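Local atomic coordinates of putative TRAP PERIPLASMIC SOLUTE BINDING PROTEIN (PDB entry 4PBQ), a protein that binds L-gulonate in the crystal and probably serves as the periplasmic solute-binding component that delivers such sugar acids to a TRAP transporter. Residues A[91-94]-A[99-102]; A[103-108]-A[307-312]; A[172-177]-A[204-209]; A[208-213]-A[267-272]. All blocks are in the same frame, centred on the assembly; numbering follows the deposited sequence.

Contact 1 (A[91-94]-A[99-102]); sequences LLLQ and IFGV. With 2UF (L-gulonate), chain D.
Leu91 rests its side chain on the backbone of the second segment: CB, CG and both methyls lie against Phe100 O, with Leu91 CD1 closest at 3.5 Å and reaching on to Gly101 O at 3.8 Å, so that two successive carbonyls are met and no side chain of 99-102 is involved. The same residue faces the ligand with its backbone, Leu91 N donating to O2 of L-gulonate at 2.9 Å with an angle of 158° at the hydrogen. Leu92 turns its side chain from 99-102 to the sugar acid instead, and its CD2 comes within 3.6 Å of ligand O4. Leu93 turns back to 99-102. With CG anti to the backbone N (chi1 -170°), its CD2 branch runs alongside Phe100 and touches the ring at CD2 and CE2, the two side chains pointing the same way; the approach, 3.8 Å from Leu93 CD2 to Phe100 CD2, is purely apolar. Met131 packs on both of them. Gln94 comes closest by its root, CB lying 3.6 Å from Gly101 N, while its amide end leads away from the segment. Gly101, which has no side chain, lies against Gln94 CB where the two short 3-10 pieces pass closest, the CA atoms of Gln94 and Gly101 being 4.9 Å apart. Together they form a compact, buried loop between strand 86-89 and helix 112-119, an arrangement that builds one wall of the L-gulonate pocket in this family 7 solute-binding protein.

Contact 2 (A[103-108]-A[307-312]); sequences WEWPYL and DSFYKK. With 2UF (L-gulonate), chain D.
Trp105 and Phe309 both carry CG anti to the carbonyl carbon (chi1 -71° and -60°), and these torsions send the two side chains across the gap between loop and helix, where they slide past each other from opposite directions. Their rings meet face to face. The six-membered ring of the indole and the phenyl ring have centroids 3.7 Å apart and planes inclined by 15°, and Phe309 CE2 sits above the indole at 3.3 Å from Trp105 CD2. Phe309 CE2 lies over the centre of the indole and Trp105 CE2 over the centre of the phenyl ring, so the two face-to-face rings are slightly displaced. With the CA atoms of these residues 9.7 Å apart, the backbones stay well separated and the aromatic pair bridges them. Leu173 of helix 172-180 packs on both rings, while Val320 of helix 316-326 reaches Trp105 and Tyr306 meets Phe309 edge-to-face.

The stack thereby fastens a pocket loop of the solute-binding fold to the last turns of helix 292-312. Trp105 also opens a type II beta turn that runs to Leu108, and the carbonyl of Pro106 within it bonds to the hydroxyl of Tyr306. One residue before the stack, Glu104 points its carboxylate at L-gulonate. Its chain is extended beyond CG, and its two oxygens take one ligand hydroxyl each: O1 donates to Glu104 OE1 at 2.7 Å, and O2 to Glu104 OE2 at 2.6 Å. Glu104 OE2 is gripped a second time by Ser232 OG, which helps fix the rotation of the carboxylate.

Contact 3 (A[172-177]-A[204-209]); sequences SLFVDW and GQENPY. With 2UF (L-gulonate), chain D.
Phe174 presents its ring edge to Glu206, whose OE1 lies near the ring plane at 3.6 Å from Phe174 CE2. OE1 would thus meet the slightly positive ring edge; the carboxylate plane is turned 52° from the ring. Phe174 CE1 also comes within 3.5 Å of O1 of L-gulonate, obliquely to the ring. The next residue along the strand binds the ligand directly: Asn207 OD1 accepts from ligand O5 at 2.8 Å, and Asn207 ND2 donates to ligand O6B at 3.0 Å.

In the second shell, Gln205 OE1 takes the other Asn207 ND2 bond at 2.9 Å, lying almost in the amide plane and so holding the asparagine's rotation. A bend of the Glu206 chain at chi2 (78°) brings the carboxylate to Phe174, and Glu206 CG lies 4.1 Å from Trp177 CZ3. The carboxylate is anchored by a salt bridge from OE1 to Arg147, itself a pocket residue, and by a hydrogen bond to His229, which also stacks on Trp177. Helix 172-180 thus lies against strand 204-208, which pairs antiparallel with strand 136-151, while Leu305 of helix 292-312 packs on Trp177.

Contact 4 (A[208-213]-A[267-272]); sequences PYMLIK and ELAIKT
Met210, present as selenomethionine, and Thr272 cross at about a right angle, the long side chain of the first reaching from its helix to the compact, branched one of the second. The selenium does the touching: Met210 SE lies 3.8 Å from Thr272 CG2 and equally near Thr272 CB. The chain bends about its CG–SE bond (chi3 -76°), which carries the terminal methyl aside to the preceding turn of the partner helix, where Met210 CE meets Ala269 CB at 3.8 Å. Ala269 and Thr272 are three residues apart, so one side chain spans both; the contact is mainly apolar, although Met210 CE also nears the carbonyl oxygen of Ala269.

This joins the short helix 209-214, which follows strand 204-208 with Pro208 at its N-cap, to the long helix 248-281 of the solute-binding fold. The nearest CA atoms, those of Met210 and Thr272, are 7.8 Å apart, and the selenomethionine side chain bridges the helices. Pro38 at the start of helix 38-54 packs on both Met210 and Thr272, and Val276 on the next turn of the long helix extends the surface met by Met210.

The hydroxyl of Thr272 plays no part in the apolar contact. Thr272 OG1 donates to Leu268 O at 2.7 Å, from 36° out of the carbonyl plane. Leu268 O also accepts the helical bond from Thr272 N at 2.8 Å. The hydroxyl bond within the helix satisfies OG1 and fixes the rotation of the side chain, with the methyl branch held against the selenium.

Contacts 1, 2 and 3 cluster round L-gulonate, their centres 12 to 15 Å apart, and each supplies residues to the pocket. Contact 1 precedes contact 2 along the loop between strand 86-89 and helix 112-119, and Leu91 CD1 packs on Glu104 CG at 3.5 Å. Contact 3 falls in the sequence between the two halves of contact 2 and touches it through Leu173 and Phe174. Contact 4 takes over where strand 204-208 passes into helix 209-214, sharing Pro208 and Tyr209 with contact 3, and lies about 22 Å from contact 1, centre to centre, across the chain's middle. Ligand-binding loop, helix and strand are thus tied to the long helices 248-281 and 292-312.

Contact 1 (A[91-94]-A[99-102])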
# COMPACT_ATOMS: atom_id res chain seq x y z
N LEU A 91 -2.09 -4.91 -1.09
CA LEU A 91 -2.03 -6.33 -0.75
C LEU A 91 -3.40 -7.02 -0.84
O LEU A 91 -3.66 -7.97 -0.10
CB LEU A 91 -1.48 -6.48 0.69
CG LEU A 91 -0.18 -5.73 1.01
CD1 LEU A 91 0.36 -6.08 2.40
CD2 LEU A 91 0.88 -6.01 -0.02
N LEU A 92 -4.27 -6.56 -1.73
CA LEU A 92 -5.64 -7.08 -1.77
C LEU A 92 -5.72 -8.55 -2.15
O LEU A 92 -6.71 -9.22 -1.81
CB LEU A 92 -6.51 -6.25 -2.70
CG LEU A 92 -6.69 -4.77 -2.39
CD1 LEU A 92 -7.69 -4.19 -3.33
CD2 LEU A 92 -7.09 -4.54 -0.92
N LEU A 93 -4.69 -9.08 -2.81
CA LEU A 93 -4.62 -10.50 -3.11
C LEU A 93 -4.64 -11.33 -1.83
O LEU A 93 -4.85 -12.55 -1.87
CB LEU A 93 -3.39 -10.83 -3.94
CG LEU A 93 -3.36 -12.26 -4.49
CD1 LEU A 93 -4.53 -12.48 -5.41
CD2 LEU A 93 -2.05 -12.48 -5.25
N GLN A 94 -4.47 -10.69 -0.67
CA GLN A 94 -4.60 -11.42 0.60
C GLN A 94 -5.97 -12.08 0.75
O GLN A 94 -6.12 -13.01 1.54
CB GLN A 94 -4.33 -10.51 1.79
CG GLN A 94 -5.42 -9.47 2.06
CD GLN A 94 -6.54 -9.99 2.95
OE1 GLN A 94 -6.30 -10.64 3.97
NE2 GLN A 94 -7.78 -9.70 2.57
N ILE A 99 -1.28 -14.97 3.20
CA ILE A 99 0.14 -14.71 3.42
C ILE A 99 0.56 -13.38 2.78
O ILE A 99 1.45 -12.68 3.29
CB ILE A 99 1.04 -15.89 2.94
CG1 ILE A 99 2.43 -15.74 3.56
CG2 ILE A 99 1.10 -15.97 1.42
CD1 ILE A 99 3.16 -17.02 3.81
N PHE A 100 -0.08 -13.02 1.68
CA PHE A 100 0.30 -11.79 0.97
C PHE A 100 -0.01 -10.52 1.75
O PHE A 100 0.52 -9.45 1.44
CB PHE A 100 -0.37 -11.73 -0.41
CG PHE A 100 -0.05 -12.91 -1.28
CD1 PHE A 100 1.28 -13.27 -1.51
CD2 PHE A 100 -1.04 -13.67 -1.84
CE1 PHE A 100 1.60 -14.37 -2.30
CE2 PHE A 100 -0.73 -14.79 -2.61
CZ PHE A 100 0.59 -15.14 -2.84
N GLY A 101 -0.87 -10.61 2.75
CA GLY A 101 -1.24 -9.44 3.52
C GLY A 101 -0.38 -9.17 4.75
O GLY A 101 -0.62 -8.18 5.47
N VAL A 102 0.61 -10.02 5.00
CA VAL A 102 1.38 -9.97 6.24
C VAL A 102 2.08 -8.62 6.46
O VAL A 102 2.22 -8.19 7.60
CB VAL A 102 2.41 -11.13 6.33
CG1 VAL A 102 3.49 -11.01 5.26
CG2 VAL A 102 3.03 -11.19 7.71
O6A 2UF D . -7.82 1.80 -0.90
C6 2UF D . -6.97 1.91 -0.01
O6B 2UF D . -7.12 2.51 1.06
C5 2UF D . -5.59 1.28 -0.29
O5 2UF D . -4.61 2.01 0.43
C4 2UF D . -5.56 -0.20 0.14
O4 2UF D . -6.46 -0.96 -0.68
C3 2UF D . -4.12 -0.75 0.02
O3 2UF D . -3.50 -0.46 -1.28
C2 2UF D . -4.07 -2.27 0.26
O2 2UF D . -2.71 -2.56 0.48
C1 2UF D . -4.84 -2.68 1.56
O1 2UF D . -4.61 -4.07 1.78

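Contact 2 (A[103-108]-A[307-312])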
# COMPACT_ATOMS: atom_id res chain seq x y z
N TRP A 103 2.48 -7.94 5.38
CA TRP A 103 3.27 -6.71 5.52
C TRP A 103 2.48 -5.59 6.16
O TRP A 103 3.08 -4.67 6.68
CB TRP A 103 3.84 -6.24 4.16
CG TRP A 103 4.37 -7.38 3.38
CD1 TRP A 103 3.90 -7.86 2.19
CD2 TRP A 103 5.47 -8.22 3.75
NE1 TRP A 103 4.63 -8.96 1.81
CE2 TRP A 103 5.61 -9.19 2.75
CE3 TRP A 103 6.36 -8.25 4.83
CZ2 TRP A 103 6.57 -10.17 2.80
CZ3 TRP A 103 7.33 -9.23 4.87
CH2 TRP A 103 7.43 -10.18 3.88
N GLU A 104 1.14 -5.67 6.09
CA GLU A 104 0.24 -4.68 6.67
C GLU A 104 -0.26 -5.07 8.08
O GLU A 104 -1.11 -4.39 8.64
CB GLU A 104 -0.94 -4.43 5.73
CG GLU A 104 -0.56 -3.51 4.55
CD GLU A 104 -1.67 -3.36 3.50
OE1 GLU A 104 -2.51 -4.29 3.39
OE2 GLU A 104 -1.73 -2.29 2.84
N TRP A 105 0.29 -6.12 8.68
CA TRP A 105 -0.07 -6.40 10.06
C TRP A 105 0.37 -5.23 10.94
O TRP A 105 1.46 -4.67 10.75
CB TRP A 105 0.53 -7.73 10.51
CG TRP A 105 -0.12 -8.94 9.86
CD1 TRP A 105 -1.09 -8.93 8.90
CD2 TRP A 105 0.20 -10.30 10.10
NE1 TRP A 105 -1.41 -10.22 8.54
CE2 TRP A 105 -0.62 -11.08 9.26
CE3 TRP A 105 1.11 -10.95 10.94
CZ2 TRP A 105 -0.58 -12.47 9.25
CZ3 TRP A 105 1.14 -12.33 10.93
CH2 TRP A 105 0.30 -13.07 10.10
N PRO A 106 -0.45 -4.85 11.93
CA PRO A 106 -0.17 -3.60 12.67
C PRO A 106 1.13 -3.62 13.46
O PRO A 106 1.49 -4.63 14.08
CB PRO A 106 -1.39 -3.47 13.60
CG PRO A 106 -2.47 -4.15 12.84
CD PRO A 106 -1.80 -5.35 12.22
N TYR A 107 1.87 -2.52 13.41
CA TYR A 107 3.09 -2.35 14.20
C TYR A 107 4.21 -3.37 13.88
O TYR A 107 5.08 -3.66 14.70
CB TYR A 107 2.74 -2.26 15.70
CG TYR A 107 1.67 -1.21 15.95
CD1 TYR A 107 1.96 0.14 15.80
CD2 TYR A 107 0.36 -1.56 16.27
CE1 TYR A 107 0.97 1.13 15.95
CE2 TYR A 107 -0.62 -0.60 16.42
CZ TYR A 107 -0.32 0.75 16.29
OH TYR A 107 -1.29 1.72 16.46
N LEU A 108 4.20 -3.88 12.65
CA LEU A 108 5.23 -4.80 12.19
C LEU A 108 6.58 -4.11 12.01
O LEU A 108 7.62 -4.69 12.31
CB LEU A 108 4.78 -5.46 10.88
CG LEU A 108 5.55 -6.70 10.41
CD1 LEU A 108 5.43 -7.84 11.41
CD2 LEU A 108 5.02 -7.10 9.04
N ASP A 307 -3.07 -12.56 18.09
CA ASP A 307 -3.53 -13.76 18.76
C ASP A 307 -4.28 -14.64 17.77
O ASP A 307 -4.11 -15.88 17.74
CB ASP A 307 -4.45 -13.43 19.93
CG ASP A 307 -3.74 -12.69 21.04
OD1 ASP A 307 -2.49 -12.74 21.12
OD2 ASP A 307 -4.45 -12.05 21.85
N SER A 308 -5.13 -14.00 16.99
CA SER A 308 -5.93 -14.72 16.02
C SER A 308 -5.03 -15.26 14.88
O SER A 308 -5.21 -16.40 14.46
CB SER A 308 -7.04 -13.80 15.51
OG SER A 308 -7.83 -14.44 14.53
N PHE A 309 -4.07 -14.48 14.40
CA PHE A 309 -3.22 -14.96 13.31
C PHE A 309 -2.52 -16.27 13.72
O PHE A 309 -2.44 -17.21 12.95
CB PHE A 309 -2.09 -13.97 12.93
CG PHE A 309 -2.55 -12.60 12.46
CD1 PHE A 309 -3.69 -12.44 11.71
CD2 PHE A 309 -1.78 -11.48 12.76
CE1 PHE A 309 -4.07 -11.16 11.28
CE2 PHE A 309 -2.17 -10.22 12.35
CZ PHE A 309 -3.31 -10.08 11.59
N TYR A 310 -2.01 -16.30 14.93
CA TYR A 310 -1.26 -17.46 15.40
C TYR A 310 -2.16 -18.69 15.57
O TYR A 310 -1.68 -19.82 15.48
CB TYR A 310 -0.52 -17.11 16.69
CG TYR A 310 0.55 -16.04 16.49
CD1 TYR A 310 1.38 -16.06 15.37
CD2 TYR A 310 0.73 -15.03 17.42
CE1 TYR A 310 2.36 -15.09 15.19
CE2 TYR A 310 1.71 -14.06 17.24
CZ TYR A 310 2.52 -14.10 16.13
OH TYR A 310 3.50 -13.14 15.95
N LYS A 311 -3.45 -18.48 15.80
CA LYS A 311 -4.39 -19.59 15.91
C LYS A 311 -4.89 -20.13 14.57
O LYS A 311 -5.28 -21.30 14.49
CB LYS A 311 -5.61 -19.20 16.73
CG LYS A 311 -5.30 -18.89 18.16
CD LYS A 311 -6.55 -18.93 19.01
CE LYS A 311 -6.23 -18.63 20.47
NZ LYS A 311 -5.02 -19.35 20.95
N LYS A 312 -4.92 -19.30 13.54
CA LYS A 312 -5.58 -19.70 12.30
C LYS A 312 -4.60 -19.93 11.15
O LYS A 312 -4.94 -20.59 10.17
CB LYS A 312 -6.65 -18.67 11.91
CG LYS A 312 -6.11 -17.31 11.56
CD LYS A 312 -7.26 -16.30 11.35
CE LYS A 312 -6.72 -14.87 11.18
NZ LYS A 312 -7.76 -13.87 10.79
O6A 2UF D . -7.82 1.80 -0.90
C6 2UF D . -6.97 1.91 -0.01
O6B 2UF D . -7.12 2.51 1.06
C5 2UF D . -5.59 1.28 -0.29
O5 2UF D . -4.61 2.01 0.43
C4 2UF D . -5.56 -0.20 0.14
O4 2UF D . -6.46 -0.96 -0.68
C3 2UF D . -4.12 -0.75 0.02
O3 2UF D . -3.50 -0.46 -1.28
C2 2UF D . -4.07 -2.27 0.26
O2 2UF D . -2.71 -2.56 0.48
C1 2UF D . -4.84 -2.68 1.56
O1 2UF D . -4.61 -4.07 1.78

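Contact 3 (A[172-177]-A[204-209])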
# COMPACT_ATOMS: atom_id res chain seq x y z
N SER A 172 -10.44 -7.50 4.83
CA SER A 172 -11.00 -7.72 6.17
C SER A 172 -9.98 -7.52 7.29
O SER A 172 -10.37 -7.31 8.46
CB SER A 172 -11.63 -9.12 6.26
OG SER A 172 -10.61 -10.10 6.09
N LEU A 173 -8.68 -7.54 6.98
CA LEU A 173 -7.69 -7.23 8.02
C LEU A 173 -7.98 -5.84 8.62
O LEU A 173 -7.83 -5.59 9.82
CB LEU A 173 -6.26 -7.21 7.44
CG LEU A 173 -5.22 -6.62 8.38
CD1 LEU A 173 -5.11 -7.52 9.60
CD2 LEU A 173 -3.85 -6.44 7.71
N PHE A 174 -8.38 -4.91 7.77
CA PHE A 174 -8.58 -3.54 8.18
C PHE A 174 -9.91 -3.39 8.89
O PHE A 174 -10.05 -2.56 9.82
CB PHE A 174 -8.51 -2.62 6.96
CG PHE A 174 -7.12 -2.42 6.43
CD1 PHE A 174 -6.50 -3.41 5.65
CD2 PHE A 174 -6.44 -1.26 6.71
CE1 PHE A 174 -5.22 -3.21 5.16
CE2 PHE A 174 -5.16 -1.05 6.21
CZ PHE A 174 -4.54 -2.03 5.45
N VAL A 175 -10.90 -4.19 8.48
CA VAL A 175 -12.15 -4.27 9.21
C VAL A 175 -11.85 -4.74 10.63
O VAL A 175 -12.33 -4.16 11.60
CB VAL A 175 -13.19 -5.20 8.53
CG1 VAL A 175 -14.47 -5.21 9.33
CG2 VAL A 175 -13.48 -4.75 7.09
N ASP A 176 -11.10 -5.84 10.76
CA ASP A 176 -10.75 -6.37 12.09
C ASP A 176 -9.91 -5.40 12.93
O ASP A 176 -10.14 -5.24 14.14
CB ASP A 176 -10.04 -7.71 11.94
CG ASP A 176 -10.94 -8.79 11.36
OD1 ASP A 176 -12.19 -8.66 11.39
OD2 ASP A 176 -10.37 -9.79 10.89
N TRP A 177 -8.95 -4.74 12.29
CA TRP A 177 -8.15 -3.72 12.96
C TRP A 177 -9.06 -2.64 13.55
O TRP A 177 -8.94 -2.27 14.73
CB TRP A 177 -7.12 -3.11 11.98
CG TRP A 177 -6.56 -1.82 12.51
CD1 TRP A 177 -5.55 -1.68 13.41
CD2 TRP A 177 -7.02 -0.50 12.20
NE1 TRP A 177 -5.35 -0.36 13.70
CE2 TRP A 177 -6.24 0.39 12.96
CE3 TRP A 177 -8.02 0.01 11.37
CZ2 TRP A 177 -6.42 1.77 12.92
CZ3 TRP A 177 -8.20 1.40 11.32
CH2 TRP A 177 -7.40 2.26 12.08
N GLY A 204 -14.39 9.53 8.61
CA GLY A 204 -13.03 9.59 8.13
C GLY A 204 -12.58 8.30 7.47
O GLY A 204 -13.39 7.40 7.12
N GLN A 205 -11.28 8.22 7.25
CA GLN A 205 -10.67 7.09 6.57
C GLN A 205 -9.23 6.98 7.05
O GLN A 205 -8.82 7.73 7.94
CB GLN A 205 -10.75 7.25 5.02
CG GLN A 205 -10.01 8.45 4.44
CD GLN A 205 -8.54 8.18 4.16
OE1 GLN A 205 -8.20 7.28 3.40
NE2 GLN A 205 -7.67 8.93 4.82
N GLU A 206 -8.45 6.06 6.49
CA GLU A 206 -7.04 5.94 6.87
C GLU A 206 -6.21 5.53 5.66
O GLU A 206 -6.63 4.71 4.85
CB GLU A 206 -6.85 5.01 8.08
CG GLU A 206 -7.57 3.68 8.02
CD GLU A 206 -6.86 2.67 7.13
OE1 GLU A 206 -5.69 2.32 7.45
OE2 GLU A 206 -7.47 2.24 6.12
N ASN A 207 -5.03 6.13 5.54
CA ASN A 207 -4.18 5.97 4.37
C ASN A 207 -2.89 6.73 4.65
O ASN A 207 -2.83 7.50 5.61
CB ASN A 207 -4.89 6.49 3.10
CG ASN A 207 -5.37 5.36 2.17
OD1 ASN A 207 -4.60 4.52 1.73
ND2 ASN A 207 -6.66 5.36 1.87
N PRO A 208 -1.87 6.52 3.83
CA PRO A 208 -0.63 7.27 4.03
C PRO A 208 -0.81 8.76 3.79
O PRO A 208 -1.73 9.17 3.05
CB PRO A 208 0.35 6.64 3.02
CG PRO A 208 -0.23 5.27 2.74
CD PRO A 208 -1.72 5.47 2.81
N TYR A 209 0.07 9.57 4.37
CA TYR A 209 0.06 11.02 4.17
C TYR A 209 -0.02 11.41 2.69
O TYR A 209 -0.79 12.30 2.34
CB TYR A 209 1.31 11.68 4.79
CG TYR A 209 1.17 12.03 6.24
CD1 TYR A 209 0.33 13.04 6.67
CD2 TYR A 209 1.93 11.38 7.20
CE1 TYR A 209 0.23 13.38 8.02
CE2 TYR A 209 1.81 11.69 8.53
CZ TYR A 209 0.98 12.69 8.94
OH TYR A 209 0.90 12.99 10.29
O6A 2UF D . -7.82 1.80 -0.90
C6 2UF D . -6.97 1.91 -0.01
O6B 2UF D . -7.12 2.51 1.06
C5 2UF D . -5.59 1.28 -0.29
O5 2UF D . -4.61 2.01 0.43
C4 2UF D . -5.56 -0.20 0.14
O4 2UF D . -6.46 -0.96 -0.68
C3 2UF D . -4.12 -0.75 0.02
O3 2UF D . -3.50 -0.46 -1.28
C2 2UF D . -4.07 -2.27 0.26
O2 2UF D . -2.71 -2.56 0.48
C1 2UF D . -4.84 -2.68 1.56
O1 2UF D . -4.61 -4.07 1.78

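Contact 4 (A[208-213]-A[267-272])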
# COMPACT_ATOMS: atom_id res chain seq x y z
N PRO A 208 -1.87 6.52 3.83
CA PRO A 208 -0.63 7.27 4.03
C PRO A 208 -0.81 8.76 3.79
O PRO A 208 -1.73 9.17 3.05
CB PRO A 208 0.35 6.64 3.02
CG PRO A 208 -0.23 5.27 2.74
CD PRO A 208 -1.72 5.47 2.81
N TYR A 209 0.07 9.57 4.37
CA TYR A 209 0.06 11.02 4.17
C TYR A 209 -0.02 11.41 2.69
O TYR A 209 -0.79 12.30 2.34
CB TYR A 209 1.31 11.68 4.79
CG TYR A 209 1.17 12.03 6.24
CD1 TYR A 209 0.33 13.04 6.67
CD2 TYR A 209 1.93 11.38 7.20
CE1 TYR A 209 0.23 13.38 8.02
CE2 TYR A 209 1.81 11.69 8.53
CZ TYR A 209 0.98 12.69 8.94
OH TYR A 209 0.90 12.99 10.29
N MSE A 210 0.79 10.78 1.83
CA MSE A 210 0.83 11.24 0.45
C MSE A 210 -0.49 11.03 -0.25
O MSE A 210 -0.93 11.91 -0.99
CB MSE A 210 1.97 10.62 -0.36
CG MSE A 210 3.33 11.01 0.19
SE MSE A 210 4.80 10.42 -0.94
CE MSE A 210 4.80 8.54 -0.48
N LEU A 211 -1.16 9.91 0.01
CA LEU A 211 -2.50 9.71 -0.54
C LEU A 211 -3.49 10.79 -0.06
O LEU A 211 -4.27 11.33 -0.84
CB LEU A 211 -2.99 8.30 -0.17
CG LEU A 211 -4.31 7.76 -0.72
CD1 LEU A 211 -5.57 8.42 -0.14
CD2 LEU A 211 -4.31 7.83 -2.20
N ILE A 212 -3.46 11.10 1.23
CA ILE A 212 -4.34 12.11 1.79
C ILE A 212 -4.17 13.47 1.10
O ILE A 212 -5.15 14.16 0.84
CB ILE A 212 -4.12 12.20 3.31
CG1 ILE A 212 -4.64 10.91 3.92
CG2 ILE A 212 -4.83 13.41 3.91
CD1 ILE A 212 -4.31 10.75 5.40
N LYS A 213 -2.94 13.82 0.72
CA LYS A 213 -2.74 15.07 -0.01
C LYS A 213 -3.16 14.90 -1.47
O LYS A 213 -3.91 15.73 -2.00
CB LYS A 213 -1.29 15.53 0.01
CG LYS A 213 -1.12 16.92 -0.63
CD LYS A 213 0.32 17.29 -0.91
CE LYS A 213 0.34 18.55 -1.75
NZ LYS A 213 1.71 19.00 -2.18
N GLU A 267 13.54 6.26 -2.10
CA GLU A 267 14.19 7.55 -1.86
C GLU A 267 13.23 8.72 -2.06
O GLU A 267 13.12 9.62 -1.20
CB GLU A 267 15.41 7.68 -2.78
CG GLU A 267 16.16 8.98 -2.68
CD GLU A 267 17.43 9.00 -3.52
OE1 GLU A 267 17.35 8.80 -4.75
OE2 GLU A 267 18.52 9.19 -2.93
N LEU A 268 12.54 8.74 -3.20
CA LEU A 268 11.62 9.81 -3.52
C LEU A 268 10.41 9.83 -2.58
O LEU A 268 9.93 10.89 -2.17
CB LEU A 268 11.16 9.68 -4.98
CG LEU A 268 10.27 10.83 -5.44
CD1 LEU A 268 10.98 12.18 -5.31
CD2 LEU A 268 9.82 10.64 -6.89
N ALA A 269 9.93 8.65 -2.23
CA ALA A 269 8.78 8.55 -1.36
C ALA A 269 9.10 9.06 0.05
O ALA A 269 8.31 9.80 0.63
CB ALA A 269 8.26 7.10 -1.32
N ILE A 270 10.25 8.69 0.59
CA ILE A 270 10.65 9.18 1.90
C ILE A 270 10.79 10.71 1.89
O ILE A 270 10.26 11.39 2.78
CB ILE A 270 11.92 8.47 2.39
CG1 ILE A 270 11.58 7.00 2.66
CG2 ILE A 270 12.50 9.14 3.63
CD1 ILE A 270 12.79 6.09 2.74
N LYS A 271 11.46 11.24 0.87
CA LYS A 271 11.66 12.68 0.72
C LYS A 271 10.34 13.42 0.58
O LYS A 271 10.13 14.47 1.23
CB LYS A 271 12.58 12.94 -0.49
CG LYS A 271 12.84 14.41 -0.80
CD LYS A 271 13.63 14.54 -2.11
CE LYS A 271 13.69 15.98 -2.58
NZ LYS A 271 14.47 16.80 -1.62
N THR A 272 9.47 12.88 -0.27
CA THR A 272 8.21 13.53 -0.61
C THR A 272 7.25 13.49 0.57
O THR A 272 6.53 14.45 0.82
CB THR A 272 7.56 12.92 -1.88
OG1 THR A 272 8.46 13.06 -3.00
CG2 THR A 272 6.29 13.63 -2.24